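Local coordinates for protein vaginolysin (Gardnerella vaginalis, PDB 5IMY) that probably acts as a secreted toxin of the cholesterol-dependent cytolysin family, binding cholesterol in host membranes and lysing the cells, at residues G380-D385 and R468-S473. Numbering follows the deposited sequence.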
loop_
_atom_site.group_PDB
_atom_site.type_symbol
_atom_site.label_atom_id
_atom_site.label_comp_id
_atom_site.label_asym_id
_atom_site.label_seq_id
_atom_site.Cartn_x
_atom_site.Cartn_y
_atom_site.Cartn_z
ATOM N N GLY A 380 -1.304 -2.982 21.283
ATOM C CA GLY A 380 -1.345 -3.978 22.329
ATOM C C GLY A 380 -0.200 -3.805 23.318
ATOM O O GLY A 380 0.741 -3.032 23.095
ATOM N N TYR A 381 -0.290 -4.548 24.421
ATOM C CA TYR A 381 0.660 -4.439 25.519
ATOM C C TYR A 381 1.196 -5.814 25.895
ATOM O O TYR A 381 0.451 -6.799 25.908
ATOM C CB TYR A 381 0.008 -3.784 26.746
ATOM C CG TYR A 381 -0.483 -2.373 26.504
ATOM C CD1 TYR A 381 0.321 -1.279 26.788
ATOM C CD2 TYR A 381 -1.754 -2.135 25.993
ATOM C CE1 TYR A 381 -0.124 0.012 26.572
ATOM C CE2 TYR A 381 -2.206 -0.846 25.771
ATOM C CZ TYR A 381 -1.385 0.223 26.061
ATOM O OH TYR A 381 -1.824 1.510 25.845
ATOM N N LEU A 382 2.492 -5.870 26.206
ATOM C CA LEU A 382 3.147 -7.075 26.705
ATOM C C LEU A 382 3.759 -6.766 28.062
ATOM O O LEU A 382 4.559 -5.833 28.184
ATOM C CB LEU A 382 4.228 -7.566 25.737
ATOM C CG LEU A 382 5.175 -8.637 26.292
ATOM C CD1 LEU A 382 4.417 -9.908 26.634
ATOM C CD2 LEU A 382 6.298 -8.934 25.314
ATOM N N THR A 383 3.398 -7.554 29.071
ATOM C CA THR A 383 3.885 -7.372 30.432
ATOM C C THR A 383 4.777 -8.544 30.817
ATOM O O THR A 383 4.396 -9.705 30.636
ATOM C CB THR A 383 2.711 -7.245 31.411
ATOM O OG1 THR A 383 2.066 -5.978 31.225
ATOM C CG2 THR A 383 3.174 -7.369 32.868
ATOM N N LEU A 384 5.958 -8.239 31.344
ATOM C CA LEU A 384 6.899 -9.246 31.817
ATOM C C LEU A 384 7.055 -9.112 33.325
ATOM O O LEU A 384 7.356 -8.025 33.826
ATOM C CB LEU A 384 8.263 -9.088 31.141
ATOM C CG LEU A 384 8.291 -8.805 29.638
ATOM C CD1 LEU A 384 9.694 -8.385 29.231
ATOM C CD2 LEU A 384 7.840 -10.013 28.835
ATOM N N ASP A 385 6.851 -10.215 34.043
ATOM C CA ASP A 385 7.026 -10.247 35.493
ATOM C C ASP A 385 7.962 -11.401 35.831
ATOM O O ASP A 385 7.594 -12.569 35.672
ATOM C CB ASP A 385 5.686 -10.399 36.214
ATOM C CG ASP A 385 5.777 -10.059 37.690
ATOM O OD1 ASP A 385 6.600 -9.190 38.051
ATOM O OD2 ASP A 385 5.025 -10.657 38.488
ATOM N N ARG A 468 -4.922 -7.620 23.164
ATOM C CA ARG A 468 -4.911 -6.346 23.872
ATOM C C ARG A 468 -3.929 -6.369 25.035
ATOM O O ARG A 468 -3.298 -5.350 25.330
ATOM C CB ARG A 468 -6.330 -6.011 24.345
ATOM C CG ARG A 468 -6.482 -5.565 25.802
ATOM C CD ARG A 468 -5.979 -4.145 26.029
ATOM N NE ARG A 468 -6.990 -3.326 26.693
ATOM C CZ ARG A 468 -6.744 -2.178 27.316
ATOM N NH1 ARG A 468 -5.507 -1.699 27.378
ATOM N NH2 ARG A 468 -7.736 -1.510 27.887
ATOM N N GLN A 469 -3.783 -7.515 25.697
ATOM C CA GLN A 469 -2.907 -7.628 26.855
ATOM C C GLN A 469 -2.340 -9.037 26.925
ATOM O O GLN A 469 -3.087 -10.017 26.857
ATOM C CB GLN A 469 -3.659 -7.303 28.150
ATOM C CG GLN A 469 -2.842 -7.494 29.429
ATOM C CD GLN A 469 -1.844 -6.377 29.660
ATOM O OE1 GLN A 469 -0.644 -6.541 29.431
ATOM N NE2 GLN A 469 -2.334 -5.235 30.123
ATOM N N ARG A 470 -1.021 -9.125 27.066
ATOM C CA ARG A 470 -0.320 -10.381 27.288
ATOM C C ARG A 470 0.664 -10.171 28.426
ATOM O O ARG A 470 1.461 -9.229 28.392
ATOM C CB ARG A 470 0.402 -10.842 26.015
ATOM C CG ARG A 470 1.449 -11.946 26.211
ATOM C CD ARG A 470 1.071 -13.230 25.495
ATOM N NE ARG A 470 0.652 -12.998 24.115
ATOM C CZ ARG A 470 0.001 -13.886 23.371
ATOM N NH1 ARG A 470 -0.312 -15.076 23.868
ATOM N NH2 ARG A 470 -0.339 -13.582 22.126
ATOM N N THR A 471 0.601 -11.037 29.433
ATOM C CA THR A 471 1.513 -10.972 30.565
ATOM C C THR A 471 2.083 -12.358 30.824
ATOM O O THR A 471 1.334 -13.336 30.918
ATOM C CB THR A 471 0.823 -10.428 31.826
ATOM O OG1 THR A 471 1.623 -10.723 32.978
ATOM C CG2 THR A 471 -0.555 -11.025 32.003
ATOM N N ILE A 472 3.406 -12.433 30.931
ATOM C CA ILE A 472 4.129 -13.689 31.088
ATOM C C ILE A 472 4.883 -13.612 32.407
ATOM O O ILE A 472 5.860 -12.861 32.528
ATOM C CB ILE A 472 5.088 -13.949 29.918
ATOM C CG1 ILE A 472 4.355 -13.769 28.583
ATOM C CG2 ILE A 472 5.686 -15.350 30.020
ATOM C CD1 ILE A 472 5.252 -13.870 27.368
ATOM N N SER A 473 4.433 -14.381 33.395
ATOM C CA SER A 473 5.049 -14.400 34.714
ATOM C C SER A 473 5.887 -15.660 34.880
ATOM O O SER A 473 5.453 -16.758 34.521
ATOM C CB SER A 473 3.986 -14.337 35.813
ATOM O OG SER A 473 3.218 -13.150 35.714
#
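Tyr-381 N and Arg-468 O, 3.2 Å apart, begin a series of five backbone hydrogen bonds that joins strand 380-385 in parallel to strand 469-473, the first of them drawn from Arg-468 just before it. Tyr-381 and Thr-383 each use both N and O across the gap, and Asp-385 N closes the series on Ile-472 O. The shortest link, Thr-383 N to Arg-470 O at 2.6 Å, is also nearly straight at 164°. The first is longer and more bent. CA-H...O contacts fill in between, with Thr-471 CA 3.1 Å from Thr-383 O.

One polar bond links side chains: Thr-383 OG1 donates to Gln-469 OE1 over 3.3 Å, tilted from the amide's carbonyl plane. Gln-469 runs out with CG anti to its backbone N (chi1 176°), then bends at chi2, which sets OE1 beside the Thr-383 hydroxyl. On this same face the Tyr-381 ring and the Arg-468 guanidinium lie side by side, planes 44° apart, CE2 to NH1 3.8 Å, and Thr-383 CG2 rests against Thr-471 OG1. Asp-385, also on this face, hydrogen-bonds Asn-428 and forms a salt bridge with Arg-387, while its CB meets Ser-473 OG.

The pairing belongs to the C-terminal beta-sandwich domain, the part that binds membrane cholesterol in this toxin family. Strand 363-389 is central here, flanked by 469-475 in parallel and by 426-433 antiparallel.

The other face is largely apolar and turned to the sandwich interior. Leu-382 CD1 reaches over to the aliphatic CG of Arg-470 at 3.6 Å and to Ile-472 CD1 at 4.1 Å; Ile-442 of the opposing sheet touches both Leu-382 and Ile-472. Past CG, Arg-470 parts from 380-385, and its guanidinium makes a weak bond to Pro-465 O.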